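Local structure of nucleoprotein (Schmallenberg virus, 4JNG) at residues K48-V53 against L64-V69; Q33-G38 against V69-V74. The protein encapsidates the viral genomic RNA, shielding it from nucleases and forming the helical nucleocapsid that serves as template for transcription and replication. All blocks are in the same frame, centred on the assembly; numbering follows the deposited sequence.

Contact 1: K48-V53 against L64-V69; sequences KKAKMV and LTFGGV. With nucleotides of chain A.
Ala50 meets Leu64 and Phe66 where one turn of helix 47-56 lies against the end of a beta hairpin, whose strands 61-66 and 69-74 are joined by a type I' turn from Phe66 to Val69. The apolar part of the contact is small and buried. The methyl CB of Ala50 faces the strand and touches two side chains that reach out to it: CD1 of Leu64 at 4.1 Å, and CZ of Phe66 at 4.0 Å. The aromatic approach is made in the plane of the ring, so the methyl sits at the edge of the Phe66 ring. Phe43 packs edge-to-face with Phe66, and Phe7 of the second subunit stacks with it. In Phe66, CG lies anti to the carbonyl carbon (chi1 -64°), which turns the far end of the ring toward the helix.

Backbone hydrogen bonds shape the tip of the hairpin: Phe66 N donates to Val69 O at 2.9 Å, and Val69 N returns a bond to Phe66 O. Gly67 and Gly68, both with positive phi, make the turn between them. Thr65 and Phe66 also pair in parallel with a strand of the second subunit, so the sheet runs on across the interface.

The RNA lies on another side of the helix, and both Lys48 and Lys51 bind it. Lys51 NZ is 3.8 Å from O4 of U29 of chain A, while the aliphatic chain of Lys48, bent at chi2 (141°), brings CD to 3.4 Å from C5 of the same base.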
loop_
_atom_site.group_PDB
_atom_site.type_symbol
_atom_site.label_atom_id
_atom_site.label_comp_id
_atom_site.label_asym_id
_atom_site.label_seq_id
_atom_site.Cartn_x
_atom_site.Cartn_y
_atom_site.Cartn_z
ATOM N N LYS B 48 12.485 -11.143 -13.099
ATOM C CA LYS B 48 11.530 -10.622 -12.128
ATOM C C LYS B 48 11.705 -11.293 -10.767
ATOM O O LYS B 48 11.671 -10.624 -9.725
ATOM C CB LYS B 48 10.101 -10.803 -12.645
ATOM C CG LYS B 48 9.002 -10.428 -11.657
ATOM C CD LYS B 48 7.843 -9.726 -12.351
ATOM C CE LYS B 48 6.526 -9.947 -11.624
ATOM N NZ LYS B 48 5.432 -9.136 -12.227
ATOM N N LYS B 49 11.893 -12.610 -10.780
ATOM C CA LYS B 49 12.103 -13.379 -9.558
ATOM C C LYS B 49 13.382 -12.982 -8.815
ATOM O O LYS B 49 13.394 -12.905 -7.587
ATOM C CB LYS B 49 12.146 -14.880 -9.883
ATOM C CG LYS B 49 12.196 -15.782 -8.663
ATOM C CD LYS B 49 11.932 -17.229 -9.032
ATOM C CE LYS B 49 12.558 -18.179 -8.025
ATOM N NZ LYS B 49 12.280 -19.602 -8.367
ATOM N N ALA B 50 14.464 -12.756 -9.556
ATOM C CA ALA B 50 15.754 -12.422 -8.951
ATOM C C ALA B 50 15.686 -11.043 -8.288
ATOM O O ALA B 50 16.330 -10.777 -7.277
ATOM C CB ALA B 50 16.847 -12.444 -10.006
ATOM N N LYS B 51 14.881 -10.188 -8.893
ATOM C CA LYS B 51 14.665 -8.828 -8.457
ATOM C C LYS B 51 13.887 -8.822 -7.134
ATOM O O LYS B 51 14.198 -8.057 -6.227
ATOM C CB LYS B 51 13.924 -8.120 -9.592
ATOM C CG LYS B 51 13.359 -6.756 -9.315
ATOM C CD LYS B 51 12.526 -6.311 -10.508
ATOM C CE LYS B 51 13.329 -5.490 -11.496
ATOM N NZ LYS B 51 12.394 -4.844 -12.456
ATOM N N MET B 52 12.901 -9.708 -7.024
ATOM C CA MET B 52 12.170 -9.917 -5.771
ATOM C C MET B 52 13.080 -10.461 -4.681
ATOM O O MET B 52 12.989 -10.046 -3.524
ATOM C CB MET B 52 11.036 -10.910 -5.981
ATOM C CG MET B 52 9.922 -10.417 -6.885
ATOM S SD MET B 52 9.140 -11.773 -7.782
ATOM C CE MET B 52 9.144 -13.086 -6.563
ATOM N N VAL B 53 13.940 -11.405 -5.046
ATOM C CA VAL B 53 14.937 -11.925 -4.120
ATOM C C VAL B 53 15.751 -10.738 -3.598
ATOM O O VAL B 53 15.723 -10.432 -2.395
ATOM C CB VAL B 53 15.831 -12.996 -4.789
ATOM C CG1 VAL B 53 17.048 -13.324 -3.937
ATOM C CG2 VAL B 53 15.035 -14.268 -5.045
ATOM N N LEU B 64 24.605 -14.319 -7.862
ATOM C CA LEU B 64 23.456 -14.996 -8.465
ATOM C C LEU B 64 23.905 -15.934 -9.567
ATOM O O LEU B 64 24.774 -15.589 -10.360
ATOM C CB LEU B 64 22.480 -13.978 -9.042
ATOM C CG LEU B 64 21.789 -13.055 -8.046
ATOM C CD1 LEU B 64 20.772 -12.210 -8.790
ATOM C CD2 LEU B 64 21.117 -13.851 -6.936
ATOM N N THR B 65 23.307 -17.119 -9.616
ATOM C CA THR B 65 23.682 -18.135 -10.611
ATOM C C THR B 65 22.527 -18.358 -11.570
ATOM O O THR B 65 21.432 -18.723 -11.144
ATOM C CB THR B 65 24.051 -19.465 -9.935
ATOM O OG1 THR B 65 24.986 -19.215 -8.884
ATOM C CG2 THR B 65 24.685 -20.456 -10.940
ATOM N N PHE B 66 22.772 -18.113 -12.858
ATOM C CA PHE B 66 21.791 -18.364 -13.917
ATOM C C PHE B 66 22.320 -19.420 -14.895
ATOM O O PHE B 66 23.340 -19.207 -15.536
ATOM C CB PHE B 66 21.498 -17.082 -14.694
ATOM C CG PHE B 66 20.862 -16.008 -13.868
ATOM C CD1 PHE B 66 19.491 -15.998 -13.660
ATOM C CD2 PHE B 66 21.632 -15.007 -13.295
ATOM C CE1 PHE B 66 18.900 -15.004 -12.892
ATOM C CE2 PHE B 66 21.046 -14.020 -12.523
ATOM C CZ PHE B 66 19.680 -14.018 -12.324
ATOM N N GLY B 67 21.612 -20.539 -15.015
ATOM C CA GLY B 67 22.029 -21.652 -15.884
ATOM C C GLY B 67 23.477 -22.044 -15.662
ATOM O O GLY B 67 24.242 -22.204 -16.611
ATOM N N GLY B 68 23.865 -22.160 -14.395
ATOM C CA GLY B 68 25.196 -22.640 -14.039
ATOM C C GLY B 68 26.298 -21.600 -13.982
ATOM O O GLY B 68 27.373 -21.889 -13.458
ATOM N N VAL B 69 26.054 -20.397 -14.508
ATOM C CA VAL B 69 27.068 -19.341 -14.499
ATOM C C VAL B 69 26.783 -18.367 -13.349
ATOM O O VAL B 69 25.674 -17.841 -13.257
ATOM C CB VAL B 69 27.095 -18.571 -15.836
ATOM C CG1 VAL B 69 28.131 -17.459 -15.786
ATOM C CG2 VAL B 69 27.404 -19.527 -16.982
ATOM P P U A 29 3.207 -7.741 -16.396
ATOM O OP1 U A 29 1.976 -8.516 -16.692
ATOM O OP2 U A 29 3.598 -7.495 -14.985
ATOM O "O5'" U A 29 4.450 -8.417 -17.127
ATOM C "C5'" U A 29 4.320 -9.008 -18.432
ATOM C "C4'" U A 29 5.276 -10.168 -18.561
ATOM O "O4'" U A 29 6.638 -9.682 -18.380
ATOM C "C3'" U A 29 5.087 -11.288 -17.540
ATOM O "O3'" U A 29 5.304 -12.563 -18.142
ATOM C "C2'" U A 29 6.155 -10.972 -16.499
ATOM O "O2'" U A 29 6.568 -12.054 -15.692
ATOM C "C1'" U A 29 7.282 -10.455 -17.390
ATOM N N1 U A 29 8.279 -9.619 -16.705
ATOM C C2 U A 29 9.609 -9.782 -17.052
ATOM O O2 U A 29 9.979 -10.565 -17.910
ATOM N N3 U A 29 10.488 -8.987 -16.359
ATOM C C4 U A 29 10.186 -8.070 -15.376
ATOM O O4 U A 29 11.094 -7.430 -14.843
ATOM C C5 U A 29 8.793 -7.964 -15.067
ATOM C C6 U A 29 7.909 -8.722 -15.726
#

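Contact 2: Q33-G38 against V69-V74; sequences QQLNFG and VKFTVV
With CG of Gln34 anti to its carbonyl carbon (chi1 -56°) and the chain extended beyond it, the amide is carried past the side chain of Val69. The valine holds CG1 anti to the backbone N, and its two methyls divide the contact. CG1 lies 3.5 Å from Gln34 NE2, whereas CG2 rests 3.4 Å from the carbonyl O of the same glutamine; CB of Gln34 is nearly equidistant from both. The two side chains cross obliquely.

Water links the amide to the next residue of the strand. One molecule donates to Gln34 OE1 at 2.9 Å and to Lys70 O at 3.0 Å; another accepts from Lys70 N at 2.7 Å and, weakly, from Gln34 NE2. On the exposed side, the loop ahead of helix 37-45 is thus also bridged by water to strand 69-74, the second strand of an antiparallel hairpin. Asn36 occupies the N-cap of that helix: its OD1 receives a weak bond from Gly38 N, bent to 121°, and another bond from Val39 N.

Deeper in, the contact is apolar. Leu35 approaches Phe71 at about a right angle, placing CD2 at the ring edge, 4.1 Å from CZ and near the ring plane. Helix 93-110 backs this pair, with Leu100 and Trp103 against Leu35 and Met96 against Phe71, while the ring of Tyr31 meets that of Phe71 with the planes at about 35°.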
loop_
_atom_site.group_PDB
_atom_site.type_symbol
_atom_site.label_atom_id
_atom_site.label_comp_id
_atom_site.label_asym_id
_atom_site.label_seq_id
_atom_site.Cartn_x
_atom_site.Cartn_y
_atom_site.Cartn_z
ATOM N N GLN B 33 33.381 -15.750 -21.911
ATOM C CA GLN B 33 33.700 -17.137 -22.262
ATOM C C GLN B 33 32.695 -18.113 -21.668
ATOM O O GLN B 33 32.630 -19.256 -22.103
ATOM C CB GLN B 33 35.116 -17.514 -21.813
ATOM C CG GLN B 33 36.215 -16.707 -22.488
ATOM C CD GLN B 33 36.264 -16.930 -23.985
ATOM O OE1 GLN B 33 35.631 -16.204 -24.752
ATOM N NE2 GLN B 33 37.001 -17.949 -24.410
ATOM N N GLN B 34 31.915 -17.668 -20.683
ATOM C CA GLN B 34 30.948 -18.542 -20.025
ATOM C C GLN B 34 29.529 -18.423 -20.567
ATOM O O GLN B 34 28.650 -19.192 -20.173
ATOM C CB GLN B 34 30.923 -18.278 -18.524
ATOM C CG GLN B 34 32.267 -18.418 -17.834
ATOM C CD GLN B 34 32.202 -18.146 -16.343
ATOM O OE1 GLN B 34 32.937 -17.305 -15.827
ATOM N NE2 GLN B 34 31.315 -18.845 -15.641
ATOM N N LEU B 35 29.279 -17.457 -21.449
ATOM C CA LEU B 35 27.911 -17.209 -21.898
ATOM C C LEU B 35 27.482 -18.150 -23.016
ATOM O O LEU B 35 28.271 -18.505 -23.886
ATOM C CB LEU B 35 27.755 -15.772 -22.367
ATOM C CG LEU B 35 27.952 -14.725 -21.282
ATOM C CD1 LEU B 35 27.998 -13.363 -21.936
ATOM C CD2 LEU B 35 26.851 -14.811 -20.235
ATOM N N ASN B 36 26.221 -18.552 -22.961
ATOM C CA ASN B 36 25.556 -19.220 -24.071
ATOM C C ASN B 36 24.077 -18.877 -23.982
ATOM O O ASN B 36 23.645 -18.295 -22.996
ATOM C CB ASN B 36 25.777 -20.735 -24.027
ATOM C CG ASN B 36 25.287 -21.363 -22.741
ATOM O OD1 ASN B 36 24.086 -21.472 -22.503
ATOM N ND2 ASN B 36 26.223 -21.794 -21.905
ATOM N N PHE B 37 23.305 -19.262 -24.990
ATOM C CA PHE B 37 21.891 -18.908 -25.049
ATOM C C PHE B 37 21.038 -19.550 -23.957
ATOM O O PHE B 37 19.974 -19.032 -23.632
ATOM C CB PHE B 37 21.304 -19.239 -26.427
ATOM C CG PHE B 37 21.900 -18.449 -27.566
ATOM C CD1 PHE B 37 22.588 -17.264 -27.353
ATOM C CD2 PHE B 37 21.732 -18.885 -28.871
ATOM C CE1 PHE B 37 23.115 -16.546 -28.410
ATOM C CE2 PHE B 37 22.259 -18.167 -29.930
ATOM C CZ PHE B 37 22.949 -16.997 -29.701
ATOM N N GLY B 38 21.483 -20.675 -23.405
ATOM C CA GLY B 38 20.793 -21.296 -22.268
ATOM C C GLY B 38 20.918 -20.432 -21.025
ATOM O O GLY B 38 19.972 -20.292 -20.244
ATOM N N VAL B 69 26.054 -20.397 -14.508
ATOM C CA VAL B 69 27.068 -19.341 -14.499
ATOM C C VAL B 69 26.783 -18.367 -13.349
ATOM O O VAL B 69 25.674 -17.841 -13.257
ATOM C CB VAL B 69 27.095 -18.571 -15.836
ATOM C CG1 VAL B 69 28.131 -17.459 -15.786
ATOM C CG2 VAL B 69 27.404 -19.527 -16.982
ATOM N N LYS B 70 27.794 -18.129 -12.507
ATOM C CA LYS B 70 27.672 -17.274 -11.317
ATOM C C LYS B 70 28.110 -15.829 -11.562
ATOM O O LYS B 70 29.244 -15.590 -11.961
ATOM C CB LYS B 70 28.513 -17.823 -10.158
ATOM C CG LYS B 70 28.319 -17.012 -8.873
ATOM C CD LYS B 70 29.335 -17.355 -7.798
ATOM C CE LYS B 70 28.732 -18.219 -6.704
ATOM N NZ LYS B 70 29.781 -18.989 -5.984
ATOM N N PHE B 71 27.224 -14.884 -11.254
ATOM C CA PHE B 71 27.468 -13.452 -11.445
ATOM C C PHE B 71 27.458 -12.717 -10.111
ATOM O O PHE B 71 26.584 -12.954 -9.283
ATOM C CB PHE B 71 26.369 -12.849 -12.310
ATOM C CG PHE B 71 26.298 -13.423 -13.686
ATOM C CD1 PHE B 71 25.606 -14.603 -13.925
ATOM C CD2 PHE B 71 26.907 -12.775 -14.752
ATOM C CE1 PHE B 71 25.546 -15.144 -15.198
ATOM C CE2 PHE B 71 26.850 -13.309 -16.028
ATOM C CZ PHE B 71 26.168 -14.493 -16.251
ATOM N N THR B 72 28.415 -11.814 -9.916
ATOM C CA THR B 72 28.401 -10.926 -8.762
ATOM C C THR B 72 27.594 -9.686 -9.123
ATOM O O THR B 72 27.960 -8.937 -10.030
ATOM C CB THR B 72 29.816 -10.537 -8.313
ATOM O OG1 THR B 72 30.468 -11.704 -7.799
ATOM C CG2 THR B 72 29.770 -9.484 -7.203
ATOM N N VAL B 73 26.497 -9.489 -8.400
ATOM C CA VAL B 73 25.521 -8.452 -8.702
ATOM C C VAL B 73 25.480 -7.428 -7.548
ATOM O O VAL B 73 25.446 -7.803 -6.378
ATOM C CB VAL B 73 24.128 -9.097 -8.903
ATOM C CG1 VAL B 73 23.086 -8.061 -9.301
ATOM C CG2 VAL B 73 24.195 -10.218 -9.951
ATOM N N VAL B 74 25.492 -6.142 -7.889
ATOM C CA VAL B 74 25.252 -5.071 -6.918
ATOM C C VAL B 74 23.747 -4.957 -6.659
ATOM O O VAL B 74 22.957 -4.812 -7.589
ATOM C CB VAL B 74 25.836 -3.727 -7.397
ATOM C CG1 VAL B 74 25.412 -2.573 -6.494
ATOM C CG2 VAL B 74 27.351 -3.818 -7.427
HETATM O O HOH W 1 31.460 -16.967 -13.372
HETATM O O HOH W 2 30.058 -19.571 -12.633
#

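From the N terminus, the chain first passes 33-38, which leads into helix 37-45, and then 48-53 on the following helix 47-56. It goes on into strand 61-66 and turns back as strand 69-74. Contact 1 closes a short loop of 10 residues between 48-53 and 64-69; contact 2 spans 30 residues, and because 48-53 and most of 64-69 fall between its segments, the first loop is nested inside the second. Val69 belongs to both, and the two centres lie about 10 Å apart. The strands join them directly: Leu64 O and Phe71 N, 2.7 Å apart, probably form a hydrogen bond. One hairpin is thereby tied to helix 47-56 and to the loop leading into helix 37-45.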